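Local coordinates for protein ALDH21) (Physcomitrella patens subsp. patens, PDB 5MZ5) that oxidises succinic semialdehyde with NADP(+) as an aldehyde dehydrogenase of the ALDH21 family, and probably also acts on glyceraldehyde 3-phosphate, at residues V70-D83 / P243-R257. Residues are numbered along the deposited sequence; the frame is centred on the assembly and turned at random.
Sequences VPQATHKDIDDAID and PVSREDADMFTVDER
Ala-73 and Val-244 bring the backbones to 5.8 Å between their CA atoms, and from there the first turns of helix 75-94 run alongside 243-257, His-75 facing Asp-248 and Ile-82 facing Arg-257. In this aldehyde dehydrogenase the contact lays that helix over the loop and short helix 251-254 that follow strand 239-241, an edge strand of the Rossmann-type cofactor-binding sheet; Arg-246, which binds NADP(+), belongs to the same loop. Where the helix begins, Thr-74 and Asp-77 form a capping box. Met-251 is the knob in a hole made by His-75, Ile-78, Asp-79 and Ile-82. The Met-251 chain bends at the thioether (chi3 72°), bringing CE over one face of the His-75 imidazole, 4.2 Å from the ring centroid, while Asp-248 OD1 lies at the ring's edge, 3.2 Å from His-75 CD2. Ile-78 CD1 meets Val-244 CG2 tip to tip at 3.8 Å. Farther along the helix, Arg-257 gathers three carboxylates: NE and NH1 hold Asp-255 side-on, and NH1 also reaches Asp-79 OD1 at 2.9 Å. With an alanine in place of Arg-257, Asp-79, Asp-83 and Asp-255 would probably be left without their shared positive partner. Ile-82 CG2 packs against one face of the guanidinium, and Arg-257 NH2 bonds Asp-83 OD1 at 2.8 Å, the oxygen lying in the guanidinium plane and the nitrogen well above the carboxylate plane.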
# COMPACT_ATOMS: atom_id res chain seq x y z
N VAL A 70 -20.12 31.96 -27.40
CA VAL A 70 -19.07 31.90 -26.37
C VAL A 70 -17.98 32.92 -26.70
O VAL A 70 -17.49 32.92 -27.83
CB VAL A 70 -18.46 30.46 -26.31
CG1 VAL A 70 -17.33 30.39 -25.31
CG2 VAL A 70 -19.52 29.42 -26.00
N PRO A 71 -17.54 33.78 -25.75
CA PRO A 71 -16.42 34.69 -26.04
C PRO A 71 -15.15 33.91 -26.40
O PRO A 71 -14.89 32.85 -25.84
CB PRO A 71 -16.22 35.44 -24.72
CG PRO A 71 -17.47 35.26 -23.95
CD PRO A 71 -17.96 33.90 -24.33
N GLN A 72 -14.40 34.42 -27.37
CA GLN A 72 -13.15 33.80 -27.77
C GLN A 72 -12.01 34.55 -27.09
O GLN A 72 -11.94 35.77 -27.18
CB GLN A 72 -12.97 33.77 -29.30
CG GLN A 72 -11.82 32.86 -29.71
CD GLN A 72 -11.78 32.63 -31.19
OE1 GLN A 72 -11.28 33.46 -31.97
NE2 GLN A 72 -12.25 31.47 -31.61
N ALA A 73 -11.15 33.80 -26.37
CA ALA A 73 -10.02 34.38 -25.64
C ALA A 73 -8.94 34.87 -26.59
O ALA A 73 -8.65 34.23 -27.60
CB ALA A 73 -9.43 33.37 -24.66
N THR A 74 -8.34 36.02 -26.27
CA THR A 74 -7.23 36.55 -27.07
C THR A 74 -5.93 35.94 -26.53
O THR A 74 -5.94 35.28 -25.49
CB THR A 74 -7.19 38.09 -27.00
OG1 THR A 74 -6.91 38.50 -25.67
CG2 THR A 74 -8.49 38.76 -27.52
N HIS A 75 -4.82 36.21 -27.21
CA HIS A 75 -3.48 35.79 -26.81
C HIS A 75 -3.14 36.38 -25.42
O HIS A 75 -2.55 35.68 -24.60
CB HIS A 75 -2.47 36.26 -27.85
CG HIS A 75 -1.09 35.74 -27.62
ND1 HIS A 75 -0.20 36.41 -26.78
CD2 HIS A 75 -0.50 34.63 -28.10
CE1 HIS A 75 0.90 35.66 -26.77
NE2 HIS A 75 0.77 34.58 -27.55
N LYS A 76 -3.52 37.65 -25.18
CA LYS A 76 -3.30 38.34 -23.92
C LYS A 76 -4.06 37.65 -22.78
O LYS A 76 -3.49 37.51 -21.69
CB LYS A 76 -3.66 39.83 -24.01
CG LYS A 76 -3.04 40.67 -22.89
CD LYS A 76 -3.99 41.75 -22.41
CE LYS A 76 -3.35 42.70 -21.43
NZ LYS A 76 -3.12 42.07 -20.11
N ASP A 77 -5.31 37.18 -23.04
CA ASP A 77 -6.12 36.44 -22.07
C ASP A 77 -5.40 35.16 -21.64
O ASP A 77 -5.32 34.90 -20.43
CB ASP A 77 -7.51 36.10 -22.64
CG ASP A 77 -8.42 37.28 -22.91
OD1 ASP A 77 -8.30 38.30 -22.17
OD2 ASP A 77 -9.25 37.18 -23.83
N ILE A 78 -4.85 34.40 -22.61
CA ILE A 78 -4.13 33.15 -22.32
C ILE A 78 -2.87 33.44 -21.47
O ILE A 78 -2.66 32.75 -20.47
CB ILE A 78 -3.84 32.31 -23.60
CG1 ILE A 78 -5.14 32.05 -24.39
CG2 ILE A 78 -3.17 30.97 -23.25
CD1 ILE A 78 -4.93 31.99 -25.87
N ASP A 79 -2.10 34.49 -21.83
CA ASP A 79 -0.93 34.91 -21.06
C ASP A 79 -1.29 35.25 -19.62
O ASP A 79 -0.61 34.82 -18.70
CB ASP A 79 -0.24 36.11 -21.71
CG ASP A 79 0.89 35.71 -22.61
OD1 ASP A 79 1.60 34.74 -22.27
OD2 ASP A 79 1.08 36.39 -23.65
N ASP A 80 -2.38 36.01 -19.44
CA ASP A 80 -2.90 36.43 -18.13
C ASP A 80 -3.37 35.23 -17.32
O ASP A 80 -3.12 35.18 -16.12
CB ASP A 80 -4.03 37.47 -18.29
CG ASP A 80 -3.62 38.82 -18.86
OD1 ASP A 80 -2.40 39.13 -18.85
OD2 ASP A 80 -4.50 39.57 -19.31
N ALA A 81 -4.01 34.24 -18.00
CA ALA A 81 -4.50 33.00 -17.39
C ALA A 81 -3.35 32.18 -16.84
O ALA A 81 -3.42 31.71 -15.70
CB ALA A 81 -5.29 32.19 -18.41
N ILE A 82 -2.29 32.02 -17.65
CA ILE A 82 -1.11 31.26 -17.25
C ILE A 82 -0.36 31.97 -16.09
O ILE A 82 0.02 31.31 -15.11
CB ILE A 82 -0.19 30.88 -18.45
CG1 ILE A 82 -0.98 30.17 -19.57
CG2 ILE A 82 0.95 30.00 -17.96
CD1 ILE A 82 -0.28 30.09 -20.98
N ASP A 83 -0.18 33.32 -16.18
CA ASP A 83 0.45 34.10 -15.10
C ASP A 83 -0.32 33.96 -13.78
O ASP A 83 0.31 33.84 -12.73
CB ASP A 83 0.56 35.59 -15.48
CG ASP A 83 1.69 35.90 -16.43
OD1 ASP A 83 2.67 35.13 -16.46
OD2 ASP A 83 1.60 36.93 -17.13
N PRO A 243 -12.12 28.64 -24.42
CA PRO A 243 -12.13 28.05 -25.78
C PRO A 243 -11.19 28.95 -26.59
O PRO A 243 -11.24 30.18 -26.50
CB PRO A 243 -13.60 28.20 -26.22
CG PRO A 243 -14.35 28.61 -24.97
CD PRO A 243 -13.37 29.36 -24.15
N VAL A 244 -10.22 28.34 -27.26
CA VAL A 244 -9.16 29.10 -27.92
C VAL A 244 -9.14 28.87 -29.45
O VAL A 244 -9.43 27.76 -29.93
CB VAL A 244 -7.80 28.78 -27.20
CG1 VAL A 244 -6.58 29.16 -28.01
CG2 VAL A 244 -7.74 29.46 -25.83
N SER A 245 -8.84 29.95 -30.19
CA SER A 245 -8.69 29.96 -31.64
C SER A 245 -7.41 29.19 -32.02
O SER A 245 -6.50 29.02 -31.20
CB SER A 245 -8.61 31.39 -32.17
OG SER A 245 -7.48 32.10 -31.66
N ARG A 246 -7.33 28.77 -33.28
CA ARG A 246 -6.20 28.03 -33.83
C ARG A 246 -4.88 28.80 -33.70
O ARG A 246 -3.86 28.20 -33.39
CB ARG A 246 -6.49 27.69 -35.30
CG ARG A 246 -5.67 26.51 -35.77
CD ARG A 246 -5.86 26.27 -37.23
NE ARG A 246 -4.81 25.42 -37.76
CZ ARG A 246 -4.74 25.06 -39.03
NH1 ARG A 246 -5.66 25.47 -39.90
NH2 ARG A 246 -3.76 24.28 -39.45
N GLU A 247 -4.92 30.13 -33.90
CA GLU A 247 -3.75 31.01 -33.85
C GLU A 247 -3.01 31.03 -32.50
O GLU A 247 -1.82 31.36 -32.46
CB GLU A 247 -4.04 32.48 -34.34
CG GLU A 247 -5.46 33.02 -34.29
CD GLU A 247 -6.38 32.65 -35.45
OE1 GLU A 247 -6.27 33.29 -36.52
OE2 GLU A 247 -7.22 31.74 -35.27
N ASP A 248 -3.72 30.66 -31.40
CA ASP A 248 -3.19 30.67 -30.04
C ASP A 248 -3.20 29.32 -29.34
O ASP A 248 -2.70 29.23 -28.22
CB ASP A 248 -3.95 31.70 -29.19
CG ASP A 248 -3.97 33.11 -29.76
OD1 ASP A 248 -2.88 33.65 -30.04
OD2 ASP A 248 -5.09 33.68 -29.90
N ALA A 249 -3.77 28.28 -29.97
CA ALA A 249 -3.86 26.94 -29.39
C ALA A 249 -2.51 26.34 -28.95
O ALA A 249 -2.46 25.64 -27.93
CB ALA A 249 -4.58 25.99 -30.35
N ASP A 250 -1.43 26.66 -29.67
CA ASP A 250 -0.06 26.18 -29.41
C ASP A 250 0.49 26.54 -28.03
O ASP A 250 1.34 25.81 -27.51
CB ASP A 250 0.91 26.63 -30.53
CG ASP A 250 2.20 25.82 -30.55
OD1 ASP A 250 2.11 24.57 -30.55
OD2 ASP A 250 3.29 26.44 -30.53
N MET A 251 -0.01 27.63 -27.41
CA MET A 251 0.38 28.07 -26.06
C MET A 251 0.17 26.95 -25.01
O MET A 251 1.01 26.76 -24.13
CB MET A 251 -0.39 29.33 -25.66
CG MET A 251 -0.08 30.54 -26.55
SD MET A 251 -0.90 32.05 -25.98
CE MET A 251 0.06 32.40 -24.49
N PHE A 252 -0.90 26.15 -25.19
CA PHE A 252 -1.24 25.03 -24.33
C PHE A 252 -0.23 23.89 -24.42
O PHE A 252 -0.10 23.09 -23.48
CB PHE A 252 -2.66 24.54 -24.65
CG PHE A 252 -3.70 25.47 -24.07
CD1 PHE A 252 -4.12 26.60 -24.79
CD2 PHE A 252 -4.24 25.24 -22.81
CE1 PHE A 252 -5.06 27.48 -24.24
CE2 PHE A 252 -5.18 26.12 -22.27
CZ PHE A 252 -5.57 27.24 -22.98
N THR A 253 0.50 23.83 -25.55
CA THR A 253 1.51 22.81 -25.79
C THR A 253 2.91 23.23 -25.29
O THR A 253 3.51 22.52 -24.50
CB THR A 253 1.50 22.41 -27.28
OG1 THR A 253 0.25 21.80 -27.56
CG2 THR A 253 2.65 21.46 -27.66
N VAL A 254 3.41 24.36 -25.77
CA VAL A 254 4.79 24.82 -25.62
C VAL A 254 5.11 25.67 -24.38
O VAL A 254 6.29 25.76 -24.00
CB VAL A 254 5.26 25.55 -26.91
CG1 VAL A 254 5.03 24.67 -28.14
CG2 VAL A 254 4.59 26.92 -27.08
N ASP A 255 4.11 26.34 -23.78
CA ASP A 255 4.39 27.26 -22.68
C ASP A 255 5.12 26.61 -21.50
O ASP A 255 4.67 25.62 -20.94
CB ASP A 255 3.13 28.01 -22.22
CG ASP A 255 3.51 29.34 -21.60
OD1 ASP A 255 3.92 29.35 -20.43
OD2 ASP A 255 3.47 30.34 -22.31
N GLU A 256 6.29 27.17 -21.18
CA GLU A 256 7.20 26.68 -20.14
C GLU A 256 6.67 26.89 -18.72
O GLU A 256 7.18 26.25 -17.80
CB GLU A 256 8.60 27.30 -20.30
CG GLU A 256 9.29 26.96 -21.62
CD GLU A 256 10.67 27.56 -21.82
OE1 GLU A 256 10.94 28.07 -22.93
OE2 GLU A 256 11.48 27.51 -20.87
N ARG A 257 5.63 27.75 -18.54
CA ARG A 257 5.03 27.99 -17.22
C ARG A 257 4.18 26.78 -16.76
O ARG A 257 3.96 26.61 -15.58
CB ARG A 257 4.24 29.30 -17.19
CG ARG A 257 5.11 30.57 -17.21
CD ARG A 257 4.31 31.81 -17.58
NE ARG A 257 3.82 31.75 -18.96
CZ ARG A 257 3.01 32.64 -19.54
NH1 ARG A 257 2.63 32.48 -20.80
NH2 ARG A 257 2.57 33.69 -18.86